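Local structure of malonyl acyl carrier protein transacylase (Streptococcus pneumoniae, 3IM8) at residues Tyr26-Glu31 with Leu76-Tyr81; Asp53-Thr58 with Gln62-Ala67; Asp84-Leu89 with Leu97-Ala102; Thr136-Ile141 with Ala163-Ala168; Gln146-Leu151 with Val178-Glu183. The protein probably transfers the malonyl group from malonyl-CoA to holo-acyl carrier protein, releasing CoA and supplying malonyl units for fatty acid synthesis. All coordinates share one frame; numbering follows the deposited sequence.

Contact 1: Tyr26-Glu31 with Leu76-Tyr81; sequences YPIVKE and LQEKGY
The phenol ring of Tyr26 meets the amino end of Lys79 at its edge, close to the ring plane. Lys79 NZ lies 3.4 Å from Tyr26 CE1 and gives a weak, long hydrogen bond of 3.3 Å to Tyr26 OH. The other flat group, the carboxylate of Glu78, is turned 59° from the ring and approaches obliquely, with Glu78 OE1 3.8 Å from Tyr26 CD1. Lysine suits its place because its long, flexible chain can carry an N-H donor to the phenol oxygen, and the bend at its second torsion (chi2 -88°) directs it there. Tyr26 OH also has a weak bond from Gln297, while the ring packs on Leu75 and on Leu300 of helix 297-304. Two helix ends meet here. Tyr26 is the N-cap of helix 27-40, and helix 58-78 closes in a Schellman motif at Gly80, whose positive phi would press a CB against the preceding carbonyl oxygen, which calls for glycine. Glu78, on the last turn, reaches out fully extended beyond CG. Its OE2 sits 3.5 Å from Ile28 CG2 and accepts a bond of 2.6 Å from a water, which in turn receives the N-H of Ile28 at 2.7 Å. The carboxylate thus sits, through the water, at a helix N-terminus, whose partial positive charge would be expected to favour its anionic form.

Contact 2: Asp53-Thr58 with Gln62-Ala67; sequences DKLNQT and QPAILA
Thr58 and Gln62 meet one helical turn apart, their side chains lying side by side and pointing the same way. In Thr58 the methyl CG2 stands opposite the backbone N across CA-CB, while OG1 lies beside that N (chi1 -48°). This puts the methyl, rather than the hydroxyl, against the glutamine, and Thr58 CG2 touches Gln62 NE2 at 3.4 Å. Gln62 starts with CG beside its own N and then runs extended, a shape that carries its amide well beyond the backbone. The same two residues share the backbone bond of the first turn of helix 58-78: Gln62 N gives its hydrogen to Thr58 O at 3.1 Å, nearly straight at 161°, with the donor tilted 27° from the carbonyl plane. Pro63 follows, and having no N-H it breaks the bonding pattern where the helix is kinked. Leu55, from the end of helix 52-55, makes the apolar part of the contact, its CD1 reaching 3.8 Å from Ala64 CB. Alanine fits there because its short side chain also has Leu44 and Ile48 of helix 44-50 against it. The buried amide of Gln62 is satisfied at both ends, OE1 by Arg115 NH1 and NE2 by Gln11 OE1. A bound acetate, probably from the crystallisation liquor although such ions often mark pockets, lies about 4 Å from this side chain. Held twice in a polar network with Arg115 and Gln11, the amide has little freedom to turn, and it keeps that orientation about 6 Å, side chain to side chain, from Ser90, the predicted active-site serine.

Contact 3: Asp84-Leu89 with Leu97-Ala102; sequences DMVAGL and LVASGA
Val86 bridges strand 85-88 and the end of helix 92-99 with its two methyls. Val86 CG2 rests on Ser100 CB at 3.7 Å, and Val86 CG1 lies more loosely, at 4.3 Å, over Ala99 CB. A beta-branched residue suits the strand and offers a methyl to each partner, while the small alanine and serine let the helix end come close: the CA atoms of Val86 and Ser100 are 6.8 Å apart. Serine presents only its CB to the valine. With chi1 at 63°, its OG is folded back over the helix, where the carbonyl oxygens of Ala96 and Leu97 are within reach, Leu97 O at 2.9 Å. The buried hydroxyl is thus satisfied within its own last turn, and an apolar carbon meets the strand. Gly101 then ends the helix with a positive phi, a backbone shape that favours glycine. Further out, Phe8 of the adjacent strand 4-8 packs against both Val86 and Ala99, and the backbone of Val86 is hydrogen-bonded to Pro225 and Val227. The strand ends at Gly88, and the chain then passes through Ser90, the predicted active-site residue, and Gly92 into helix 92-99. This tight strand-turn-helix connection, with a Gly-Leu-Ser-Leu-Gly sequence, is consistent with the nucleophile elbow of the alpha/beta-hydrolase-like core of acyltransferases, in which the helix packs back on the strand that precedes it.

Contact 4: Thr136-Ile141 with Ala163-Ala168; sequences TPVEVI and AQIVIA
Ile141 takes chi1 -68° and chi2 162°, which sends its CG1-CD1 arm towards Ile165 and turns its CG2 methyl towards Ile167. The arm ends with Ile141 CD1 3.8 Å from Ile165 CB. The methyl is pressed harder, since Ile141 CG2 and Ile167 CG2 are 3.4 Å apart, tighter than usual van der Waals contact. Ile167 takes part through that branch because its own chi1, 63°, puts CG1 in the cramped site between N and carbonyl carbon and leaves CG2 trans to the carbonyl carbon. Ile165 answers with its long arm: Ile165 CD1 reaches 3.9 Å from Val138 CB, and the same methyl is 3.9 Å from Ile141 CD1. No hydrogen bond crosses the contact. It is apolar packing of branched residues, which suit a strand and present several methyls at different heights to fit round one another. Ile165 and Ile167, two apart on the strand, both face the helix, whereas Val166 between them points away. On the helix Val138 and Ile141 are three apart and therefore on nearly the same side. Strand 164-169 lies between strands 129-134 and 154-161 in the sheet, and helix 138-148 covers one face of it: Ile141 also touches Val133, and Val138 touches Tyr159. The second helix on that face, 171-184, closes the flank, with Leu181 against Ile141 and Val174 and Ala177 against Ile167.

Contact 5: Gln146-Leu151 with Val178-Glu183; sequences QKASEL and VELLQE
The two helices of the small ferredoxin-like subdomain, 138-148 and 171-184, meet where Leu180 of the second packs against Lys147 and Ala148 of the first. Leu180 carries the contact: its CD1 methyl lies 3.6 Å from Lys147 CB and 3.9 Å from Lys147 CG, and its CD2 methyl lies 3.8 Å from Lys147 CD. The lysine chain thus crosses the end of the leucine at about a right angle, its methylenes laid over both methyls. This follows from its torsions. CG stands trans to the backbone N (chi1 -161°), and the chain turns at chi3 (-58°), so that the aliphatic part passes across the leucine methyls and the ammonium group ends beyond them. A lysine suits the exposed edge of a helix pair because its long hydrocarbon stem can cover a buried leucine while the charge stays near solvent. The subdomain has a beta-alpha-beta-beta-alpha-beta order, with both helices following a strand and packing on the same face of its antiparallel sheet, and Leu180 fills the groove between them. On its inner side it meets Ala148, whose CB is 4.3 Å from Leu180 CD1; the backbone N of Ala148 is 4.0 Å from the same methyl. Alanine keeps the first helix close here, and it also touches Ala177, Arg176 and, from the sheet, Val154. Ala144, one turn earlier, touches Leu180 as well. The charges contribute little directly: Lys147 NZ and Glu183 OE1 are 6.4 Å apart, too far for a salt bridge, although their opposite signs may attract weakly.

Contacts 1, 2 and 3 belong to the larger part, around the parallel sheet that holds strand 85-88; contacts 4 and 5 belong to the smaller subdomain built on the mixed sheet. Contacts 1 and 2 share helix 58-78, their centres about 21 Å apart, and contact 2 falls between the two segments of contact 1 in sequence. Contact 3 follows directly after contact 1 in the chain. Contacts 4 and 5 share helix 138-148, their segments alternate along the chain, and they touch through Leu181 and Ile141, with centres about 12 Å apart. The predicted active-site Ser90 directly follows contact 3, and Gln62 of contact 2 lies near it and His199, consistent with a site between the two parts.

Contact 1: Tyr26-Glu31 with Leu76-Tyr81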
# COMPACT_ATOMS: atom_id res chain seq x y z
N TYR A 26 -17.49 11.52 -14.07
CA TYR A 26 -16.65 10.92 -15.08
C TYR A 26 -17.06 9.48 -15.43
O TYR A 26 -16.88 8.58 -14.62
CB TYR A 26 -15.19 11.01 -14.60
CG TYR A 26 -14.67 12.43 -14.47
CD1 TYR A 26 -14.26 13.16 -15.60
CD2 TYR A 26 -14.58 13.06 -13.24
CE1 TYR A 26 -13.81 14.46 -15.49
CE2 TYR A 26 -14.10 14.39 -13.15
CZ TYR A 26 -13.74 15.06 -14.27
OH TYR A 26 -13.26 16.35 -14.16
N PRO A 27 -17.61 9.23 -16.63
CA PRO A 27 -17.95 7.82 -16.97
C PRO A 27 -16.81 6.80 -16.84
O PRO A 27 -17.08 5.62 -16.59
CB PRO A 27 -18.36 7.88 -18.45
CG PRO A 27 -18.92 9.31 -18.60
CD PRO A 27 -17.98 10.15 -17.72
N ILE A 28 -15.56 7.20 -17.07
CA ILE A 28 -14.45 6.24 -16.93
C ILE A 28 -14.40 5.74 -15.48
O ILE A 28 -14.06 4.57 -15.23
CB ILE A 28 -13.05 6.77 -17.41
CG1 ILE A 28 -12.00 5.65 -17.45
CG2 ILE A 28 -12.55 7.88 -16.51
CD1 ILE A 28 -12.30 4.48 -18.39
N VAL A 29 -14.77 6.62 -14.53
CA VAL A 29 -14.83 6.27 -13.08
C VAL A 29 -16.01 5.33 -12.72
O VAL A 29 -15.79 4.26 -12.10
CB VAL A 29 -14.58 7.51 -12.11
CG1 VAL A 29 -14.71 7.13 -10.61
CG2 VAL A 29 -13.17 8.07 -12.35
N LYS A 30 -17.22 5.69 -13.17
CA LYS A 30 -18.42 4.89 -12.94
C LYS A 30 -18.20 3.51 -13.50
O LYS A 30 -18.45 2.53 -12.82
CB LYS A 30 -19.70 5.59 -13.52
CG LYS A 30 -20.96 4.70 -13.78
CD LYS A 30 -22.28 5.47 -13.65
CE LYS A 30 -23.50 4.51 -13.97
NZ LYS A 30 -23.71 3.39 -13.04
N GLU A 31 -17.75 3.42 -14.75
CA GLU A 31 -17.44 2.15 -15.37
C GLU A 31 -16.46 1.35 -14.51
O GLU A 31 -16.72 0.20 -14.23
CB GLU A 31 -16.83 2.34 -16.78
CG GLU A 31 -16.27 1.04 -17.43
CD GLU A 31 -17.35 0.11 -18.07
OE1 GLU A 31 -16.97 -0.99 -18.50
OE2 GLU A 31 -18.55 0.47 -18.15
N LEU A 76 -6.87 10.21 -14.49
CA LEU A 76 -5.63 10.90 -14.80
C LEU A 76 -5.19 10.58 -16.25
O LEU A 76 -4.82 11.50 -17.00
CB LEU A 76 -4.52 10.58 -13.77
CG LEU A 76 -4.67 11.18 -12.35
CD1 LEU A 76 -3.37 11.25 -11.67
CD2 LEU A 76 -5.24 12.60 -12.43
N GLN A 77 -5.30 9.31 -16.67
CA GLN A 77 -4.98 8.90 -18.04
C GLN A 77 -5.80 9.65 -19.10
O GLN A 77 -5.24 10.13 -20.10
CB GLN A 77 -5.13 7.40 -18.25
CG GLN A 77 -4.03 6.56 -17.64
CD GLN A 77 -4.11 5.13 -18.08
OE1 GLN A 77 -5.12 4.43 -17.85
NE2 GLN A 77 -3.04 4.66 -18.69
N GLU A 78 -7.11 9.77 -18.88
CA GLU A 78 -8.01 10.57 -19.70
C GLU A 78 -7.66 12.06 -19.77
O GLU A 78 -7.89 12.67 -20.79
CB GLU A 78 -9.45 10.42 -19.19
CG GLU A 78 -10.50 11.40 -19.83
CD GLU A 78 -11.92 11.22 -19.26
OE1 GLU A 78 -12.48 12.25 -18.83
OE2 GLU A 78 -12.47 10.08 -19.25
N LYS A 79 -7.17 12.65 -18.68
CA LYS A 79 -6.70 14.07 -18.66
C LYS A 79 -5.25 14.25 -19.22
O LYS A 79 -4.70 15.35 -19.22
CB LYS A 79 -6.84 14.69 -17.25
CG LYS A 79 -8.27 14.62 -16.67
CD LYS A 79 -9.21 15.81 -17.04
CE LYS A 79 -10.69 15.46 -16.86
NZ LYS A 79 -11.70 16.56 -17.07
N GLY A 80 -4.67 13.16 -19.72
CA GLY A 80 -3.37 13.19 -20.38
C GLY A 80 -2.12 12.95 -19.54
O GLY A 80 -1.01 13.27 -20.02
N TYR A 81 -2.27 12.42 -18.31
CA TYR A 81 -1.10 11.99 -17.49
C TYR A 81 -0.89 10.50 -17.60
O TYR A 81 -1.76 9.72 -17.21
CB TYR A 81 -1.23 12.33 -16.00
CG TYR A 81 -1.38 13.77 -15.71
CD1 TYR A 81 -2.56 14.42 -16.00
CD2 TYR A 81 -0.34 14.49 -15.14
CE1 TYR A 81 -2.70 15.77 -15.76
CE2 TYR A 81 -0.48 15.82 -14.88
CZ TYR A 81 -1.68 16.46 -15.19
OH TYR A 81 -1.86 17.79 -14.95
O HOH W 1 -14.79 9.50 -18.28

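Contact 2: Asp53-Thr58 with Gln62-Ala67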
# COMPACT_ATOMS: atom_id res chain seq x y z
N ASP A 53 -18.60 0.51 8.64
CA ASP A 53 -17.89 -0.58 9.30
C ASP A 53 -17.32 -1.60 8.32
O ASP A 53 -16.22 -2.11 8.49
CB ASP A 53 -18.79 -1.26 10.31
CG ASP A 53 -19.03 -0.41 11.54
OD1 ASP A 53 -18.19 0.47 11.84
OD2 ASP A 53 -20.04 -0.67 12.22
N LYS A 54 -18.08 -1.92 7.29
CA LYS A 54 -17.58 -2.84 6.28
C LYS A 54 -16.40 -2.21 5.53
O LYS A 54 -15.44 -2.88 5.20
CB LYS A 54 -18.69 -3.19 5.27
CG LYS A 54 -19.79 -4.06 5.79
CD LYS A 54 -20.34 -4.76 4.61
CE LYS A 54 -21.80 -5.07 4.77
NZ LYS A 54 -22.29 -5.33 3.39
N LEU A 55 -16.50 -0.92 5.25
CA LEU A 55 -15.45 -0.21 4.52
C LEU A 55 -14.11 -0.37 5.25
O LEU A 55 -13.04 -0.47 4.60
CB LEU A 55 -15.80 1.29 4.27
CG LEU A 55 -14.79 2.22 3.54
CD1 LEU A 55 -14.40 1.74 2.09
CD2 LEU A 55 -15.19 3.68 3.50
N ASN A 56 -14.16 -0.36 6.60
CA ASN A 56 -13.00 -0.49 7.47
C ASN A 56 -12.63 -1.95 7.80
O ASN A 56 -11.68 -2.19 8.54
CB ASN A 56 -13.22 0.31 8.78
CG ASN A 56 -13.16 1.83 8.56
OD1 ASN A 56 -12.46 2.29 7.65
ND2 ASN A 56 -13.90 2.59 9.35
N GLN A 57 -13.40 -2.92 7.27
CA GLN A 57 -13.07 -4.37 7.35
C GLN A 57 -12.21 -4.86 6.16
O GLN A 57 -12.68 -4.93 5.04
CB GLN A 57 -14.33 -5.25 7.44
CG GLN A 57 -15.12 -5.03 8.74
CD GLN A 57 -16.48 -5.76 8.72
OE1 GLN A 57 -16.59 -6.85 8.12
NE2 GLN A 57 -17.55 -5.14 9.35
N THR A 58 -10.99 -5.29 6.50
CA THR A 58 -9.94 -5.65 5.55
C THR A 58 -10.41 -6.31 4.24
O THR A 58 -9.97 -5.90 3.14
CB THR A 58 -8.78 -6.43 6.27
OG1 THR A 58 -8.42 -5.73 7.47
CG2 THR A 58 -7.54 -6.55 5.37
N GLN A 62 -9.76 -3.67 0.97
CA GLN A 62 -8.75 -3.87 -0.08
C GLN A 62 -9.33 -3.67 -1.48
O GLN A 62 -8.80 -2.87 -2.24
CB GLN A 62 -7.99 -5.20 0.10
CG GLN A 62 -7.15 -5.19 1.42
CD GLN A 62 -6.07 -6.26 1.46
OE1 GLN A 62 -5.75 -6.89 0.44
NE2 GLN A 62 -5.52 -6.49 2.64
N PRO A 63 -10.44 -4.35 -1.83
CA PRO A 63 -11.03 -4.08 -3.18
C PRO A 63 -11.66 -2.69 -3.28
O PRO A 63 -11.67 -2.10 -4.35
CB PRO A 63 -12.05 -5.21 -3.34
CG PRO A 63 -12.41 -5.63 -1.88
CD PRO A 63 -11.06 -5.53 -1.19
N ALA A 64 -12.10 -2.12 -2.17
CA ALA A 64 -12.66 -0.76 -2.22
C ALA A 64 -11.63 0.23 -2.65
O ALA A 64 -11.87 1.00 -3.55
CB ALA A 64 -13.25 -0.32 -0.83
N ILE A 65 -10.47 0.20 -1.97
CA ILE A 65 -9.37 1.13 -2.29
C ILE A 65 -8.85 0.79 -3.70
O ILE A 65 -8.65 1.67 -4.51
CB ILE A 65 -8.20 1.04 -1.27
CG1 ILE A 65 -8.62 1.68 0.04
CG2 ILE A 65 -6.92 1.78 -1.81
CD1 ILE A 65 -7.78 1.27 1.20
N LEU A 66 -8.60 -0.49 -3.99
CA LEU A 66 -8.04 -0.79 -5.32
C LEU A 66 -8.91 -0.26 -6.47
O LEU A 66 -8.40 0.32 -7.43
CB LEU A 66 -7.74 -2.29 -5.50
CG LEU A 66 -7.28 -2.67 -6.92
CD1 LEU A 66 -5.95 -3.46 -6.91
CD2 LEU A 66 -8.39 -3.39 -7.75
N ALA A 67 -10.22 -0.46 -6.39
CA ALA A 67 -11.15 -0.03 -7.41
C ALA A 67 -11.14 1.48 -7.49
O ALA A 67 -11.13 2.04 -8.58
CB ALA A 67 -12.54 -0.53 -7.09

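Contact 3: Asp84-Leu89 with Leu97-Ala102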
# COMPACT_ATOMS: atom_id res chain seq x y z
N ASP A 84 5.59 7.09 -15.85
CA ASP A 84 6.79 6.44 -16.38
C ASP A 84 7.23 5.26 -15.52
O ASP A 84 7.91 4.32 -15.99
CB ASP A 84 7.93 7.48 -16.53
CG ASP A 84 7.54 8.61 -17.50
OD1 ASP A 84 7.35 8.30 -18.68
OD2 ASP A 84 7.33 9.77 -17.09
N MET A 85 6.85 5.32 -14.24
CA MET A 85 7.12 4.24 -13.27
C MET A 85 5.99 4.25 -12.24
O MET A 85 5.39 5.31 -12.01
CB MET A 85 8.46 4.45 -12.51
CG MET A 85 9.68 4.54 -13.39
SD MET A 85 11.24 4.49 -12.49
CE MET A 85 11.13 2.93 -11.69
N VAL A 86 5.73 3.11 -11.62
CA VAL A 86 4.72 3.03 -10.55
C VAL A 86 5.23 2.29 -9.32
O VAL A 86 6.19 1.57 -9.40
CB VAL A 86 3.40 2.35 -11.01
CG1 VAL A 86 2.75 3.13 -12.17
CG2 VAL A 86 3.63 0.86 -11.38
N ALA A 87 4.51 2.46 -8.19
CA ALA A 87 4.72 1.73 -6.95
C ALA A 87 3.44 1.99 -6.16
O ALA A 87 2.68 2.93 -6.47
CB ALA A 87 5.96 2.28 -6.18
N GLY A 88 3.20 1.19 -5.13
CA GLY A 88 2.01 1.38 -4.29
C GLY A 88 2.28 0.75 -2.94
O GLY A 88 3.07 -0.20 -2.85
N LEU A 89 1.65 1.27 -1.89
CA LEU A 89 1.89 0.79 -0.53
C LEU A 89 1.07 -0.44 -0.26
O LEU A 89 -0.15 -0.37 -0.10
CB LEU A 89 1.58 1.88 0.52
CG LEU A 89 1.71 1.53 2.00
CD1 LEU A 89 3.17 1.54 2.37
CD2 LEU A 89 0.88 2.54 2.89
N LEU A 97 0.27 -2.68 -10.04
CA LEU A 97 0.33 -3.81 -11.00
C LEU A 97 -0.67 -3.66 -12.11
O LEU A 97 -0.34 -3.94 -13.27
CB LEU A 97 0.15 -5.18 -10.31
CG LEU A 97 1.44 -5.66 -9.61
CD1 LEU A 97 1.13 -6.85 -8.68
CD2 LEU A 97 2.58 -6.01 -10.62
N VAL A 98 -1.87 -3.21 -11.77
CA VAL A 98 -2.91 -2.89 -12.78
C VAL A 98 -2.48 -1.72 -13.67
O VAL A 98 -2.52 -1.83 -14.91
CB VAL A 98 -4.30 -2.62 -12.16
CG1 VAL A 98 -5.31 -2.06 -13.24
CG2 VAL A 98 -4.86 -3.89 -11.54
N ALA A 99 -2.02 -0.63 -13.06
CA ALA A 99 -1.54 0.50 -13.83
C ALA A 99 -0.33 0.15 -14.70
O ALA A 99 -0.17 0.72 -15.76
CB ALA A 99 -1.25 1.68 -12.91
N SER A 100 0.50 -0.81 -14.28
CA SER A 100 1.74 -1.08 -15.00
C SER A 100 1.51 -2.06 -16.11
O SER A 100 2.47 -2.45 -16.79
CB SER A 100 2.82 -1.61 -14.06
OG SER A 100 2.38 -2.84 -13.53
N GLY A 101 0.26 -2.48 -16.29
CA GLY A 101 -0.16 -3.33 -17.40
C GLY A 101 -0.05 -4.81 -17.08
O GLY A 101 -0.62 -5.65 -17.80
N ALA A 102 0.68 -5.15 -16.02
CA ALA A 102 0.91 -6.56 -15.69
C ALA A 102 -0.29 -7.35 -15.13
O ALA A 102 -0.42 -8.56 -15.37
CB ALA A 102 2.12 -6.73 -14.80

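Contact 4: Thr136-Ile141 with Ala163-Ala168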
# COMPACT_ATOMS: atom_id res chain seq x y z
N THR A 136 15.17 7.47 14.81
CA THR A 136 16.25 6.61 15.30
C THR A 136 16.90 5.87 14.12
O THR A 136 16.20 5.49 13.19
CB THR A 136 15.75 5.59 16.33
OG1 THR A 136 15.70 4.29 15.74
CG2 THR A 136 14.36 5.97 16.83
N PRO A 137 18.22 5.67 14.15
CA PRO A 137 18.89 5.02 13.02
C PRO A 137 18.31 3.63 12.74
O PRO A 137 17.96 2.91 13.68
CB PRO A 137 20.33 4.89 13.51
CG PRO A 137 20.48 5.97 14.47
CD PRO A 137 19.19 6.01 15.21
N VAL A 138 18.19 3.26 11.47
CA VAL A 138 17.63 1.95 11.09
C VAL A 138 18.32 0.78 11.81
O VAL A 138 17.67 -0.15 12.26
CB VAL A 138 17.58 1.74 9.53
CG1 VAL A 138 18.92 1.93 8.89
CG2 VAL A 138 16.99 0.39 9.16
N GLU A 139 19.64 0.87 11.94
CA GLU A 139 20.49 -0.19 12.51
C GLU A 139 20.01 -0.53 13.92
O GLU A 139 19.85 -1.71 14.29
CB GLU A 139 21.96 0.30 12.58
CG GLU A 139 22.63 0.60 11.25
CD GLU A 139 21.97 1.77 10.48
OE1 GLU A 139 22.00 1.73 9.22
OE2 GLU A 139 21.42 2.72 11.11
N VAL A 140 19.78 0.53 14.68
CA VAL A 140 19.31 0.45 16.08
C VAL A 140 18.01 -0.27 16.21
O VAL A 140 17.85 -1.06 17.14
CB VAL A 140 19.17 1.87 16.70
CG1 VAL A 140 18.58 1.77 18.13
CG2 VAL A 140 20.53 2.61 16.67
N ILE A 141 17.09 -0.01 15.27
CA ILE A 141 15.74 -0.55 15.33
C ILE A 141 15.79 -2.02 15.00
O ILE A 141 15.17 -2.85 15.69
CB ILE A 141 14.77 0.21 14.34
CG1 ILE A 141 14.55 1.65 14.81
CG2 ILE A 141 13.41 -0.48 14.25
CD1 ILE A 141 13.98 2.58 13.69
N ALA A 163 13.64 8.33 8.94
CA ALA A 163 13.29 8.68 10.35
C ALA A 163 11.87 8.23 10.78
O ALA A 163 11.25 8.82 11.65
CB ALA A 163 13.54 10.16 10.61
N GLN A 164 11.36 7.20 10.12
CA GLN A 164 10.01 6.73 10.39
C GLN A 164 9.89 5.26 10.01
O GLN A 164 9.63 4.92 8.86
CB GLN A 164 8.98 7.56 9.61
CG GLN A 164 7.72 7.86 10.40
CD GLN A 164 6.63 6.83 10.16
OE1 GLN A 164 6.78 5.66 10.50
NE2 GLN A 164 5.52 7.27 9.58
N ILE A 165 10.07 4.39 11.00
CA ILE A 165 10.02 2.96 10.75
C ILE A 165 9.07 2.29 11.72
O ILE A 165 9.20 2.45 12.94
CB ILE A 165 11.47 2.33 10.87
CG1 ILE A 165 12.30 2.83 9.66
CG2 ILE A 165 11.40 0.78 10.93
CD1 ILE A 165 13.80 2.70 9.75
N VAL A 166 8.09 1.57 11.19
CA VAL A 166 7.17 0.86 12.02
C VAL A 166 7.65 -0.57 12.23
O VAL A 166 7.91 -1.31 11.26
CB VAL A 166 5.71 0.82 11.43
CG1 VAL A 166 4.75 0.11 12.43
CG2 VAL A 166 5.22 2.24 11.08
N ILE A 167 7.75 -0.96 13.51
CA ILE A 167 8.00 -2.36 13.88
C ILE A 167 6.68 -3.03 14.17
O ILE A 167 5.77 -2.40 14.68
CB ILE A 167 8.99 -2.44 15.09
CG1 ILE A 167 8.38 -1.78 16.35
CG2 ILE A 167 10.26 -1.65 14.77
CD1 ILE A 167 8.92 -2.37 17.65
N ALA A 168 6.57 -4.33 13.89
CA ALA A 168 5.35 -5.04 14.20
C ALA A 168 5.62 -6.47 14.71
O ALA A 168 6.75 -6.97 14.61
CB ALA A 168 4.48 -5.08 12.94

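Contact 5: Gln146-Leu151 with Val178-Glu183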
# COMPACT_ATOMS: atom_id res chain seq x y z
N GLN A 146 15.92 -7.61 16.73
CA GLN A 146 16.66 -8.86 16.78
C GLN A 146 16.84 -9.42 18.19
O GLN A 146 16.42 -10.57 18.42
CB GLN A 146 17.96 -8.78 15.96
CG GLN A 146 17.64 -9.26 14.52
CD GLN A 146 18.56 -8.67 13.47
OE1 GLN A 146 19.67 -8.21 13.80
NE2 GLN A 146 18.11 -8.68 12.18
N LYS A 147 17.38 -8.63 19.12
CA LYS A 147 17.45 -9.06 20.53
C LYS A 147 16.09 -9.52 21.07
O LYS A 147 15.97 -10.55 21.73
CB LYS A 147 17.97 -7.93 21.40
CG LYS A 147 18.52 -8.41 22.76
CD LYS A 147 19.29 -7.28 23.44
CE LYS A 147 20.50 -6.72 22.60
NZ LYS A 147 20.89 -5.27 22.87
N ALA A 148 15.05 -8.75 20.75
CA ALA A 148 13.70 -9.04 21.26
C ALA A 148 13.05 -10.28 20.67
O ALA A 148 12.12 -10.78 21.28
CB ALA A 148 12.79 -7.83 21.04
N SER A 149 13.54 -10.76 19.51
CA SER A 149 12.94 -11.91 18.75
C SER A 149 12.97 -13.26 19.43
O SER A 149 12.25 -14.21 19.05
CB SER A 149 13.57 -12.05 17.35
OG SER A 149 13.24 -10.97 16.52
N GLU A 150 13.81 -13.37 20.44
CA GLU A 150 13.84 -14.54 21.27
C GLU A 150 12.50 -14.73 21.97
O GLU A 150 12.05 -15.88 22.23
CB GLU A 150 14.90 -14.33 22.32
CG GLU A 150 14.91 -15.44 23.31
CD GLU A 150 16.04 -15.32 24.29
OE1 GLU A 150 16.08 -14.31 25.05
OE2 GLU A 150 16.86 -16.24 24.28
N LEU A 151 11.89 -13.59 22.28
CA LEU A 151 10.62 -13.57 22.98
C LEU A 151 9.38 -13.76 22.06
O LEU A 151 8.28 -13.74 22.56
CB LEU A 151 10.54 -12.26 23.80
CG LEU A 151 11.35 -12.20 25.10
CD1 LEU A 151 12.83 -12.47 24.97
CD2 LEU A 151 11.14 -10.85 25.77
N VAL A 178 10.48 -2.18 22.21
CA VAL A 178 10.46 -0.73 22.55
C VAL A 178 11.24 -0.42 23.82
O VAL A 178 11.87 0.63 23.93
CB VAL A 178 9.01 -0.07 22.66
CG1 VAL A 178 8.31 -0.01 21.29
CG2 VAL A 178 8.12 -0.74 23.68
N GLU A 179 11.24 -1.36 24.76
CA GLU A 179 12.04 -1.23 25.99
C GLU A 179 13.49 -1.13 25.56
O GLU A 179 14.24 -0.26 26.01
CB GLU A 179 11.82 -2.45 26.90
CG GLU A 179 12.73 -2.53 28.14
CD GLU A 179 12.67 -3.88 28.82
OE1 GLU A 179 11.54 -4.28 29.19
OE2 GLU A 179 13.75 -4.55 28.97
N LEU A 180 13.89 -2.01 24.64
CA LEU A 180 15.27 -1.94 24.17
C LEU A 180 15.49 -0.62 23.43
O LEU A 180 16.53 -0.01 23.59
CB LEU A 180 15.61 -3.16 23.32
CG LEU A 180 15.93 -4.43 24.11
CD1 LEU A 180 15.84 -5.62 23.15
CD2 LEU A 180 17.33 -4.33 24.80
N LEU A 181 14.50 -0.16 22.65
CA LEU A 181 14.61 1.14 21.95
C LEU A 181 14.74 2.36 22.92
O LEU A 181 15.57 3.24 22.70
CB LEU A 181 13.47 1.34 20.93
CG LEU A 181 13.48 0.33 19.73
CD1 LEU A 181 12.09 -0.04 19.13
CD2 LEU A 181 14.44 0.72 18.63
N GLN A 182 13.88 2.43 23.94
CA GLN A 182 13.96 3.54 24.93
C GLN A 182 15.36 3.56 25.57
O GLN A 182 16.02 4.62 25.62
CB GLN A 182 12.90 3.37 26.02
CG GLN A 182 11.45 3.58 25.53
CD GLN A 182 10.34 2.92 26.40
OE1 GLN A 182 10.58 2.00 27.15
NE2 GLN A 182 9.13 3.41 26.25
N GLU A 183 15.81 2.41 26.04
CA GLU A 183 17.16 2.29 26.60
C GLU A 183 18.16 2.89 25.62
O GLU A 183 18.91 3.81 25.96
CB GLU A 183 17.50 0.83 26.88
CG GLU A 183 17.94 0.56 28.31
CD GLU A 183 18.31 -0.89 28.54
OE1 GLU A 183 19.09 -1.45 27.73
OE2 GLU A 183 17.83 -1.48 29.53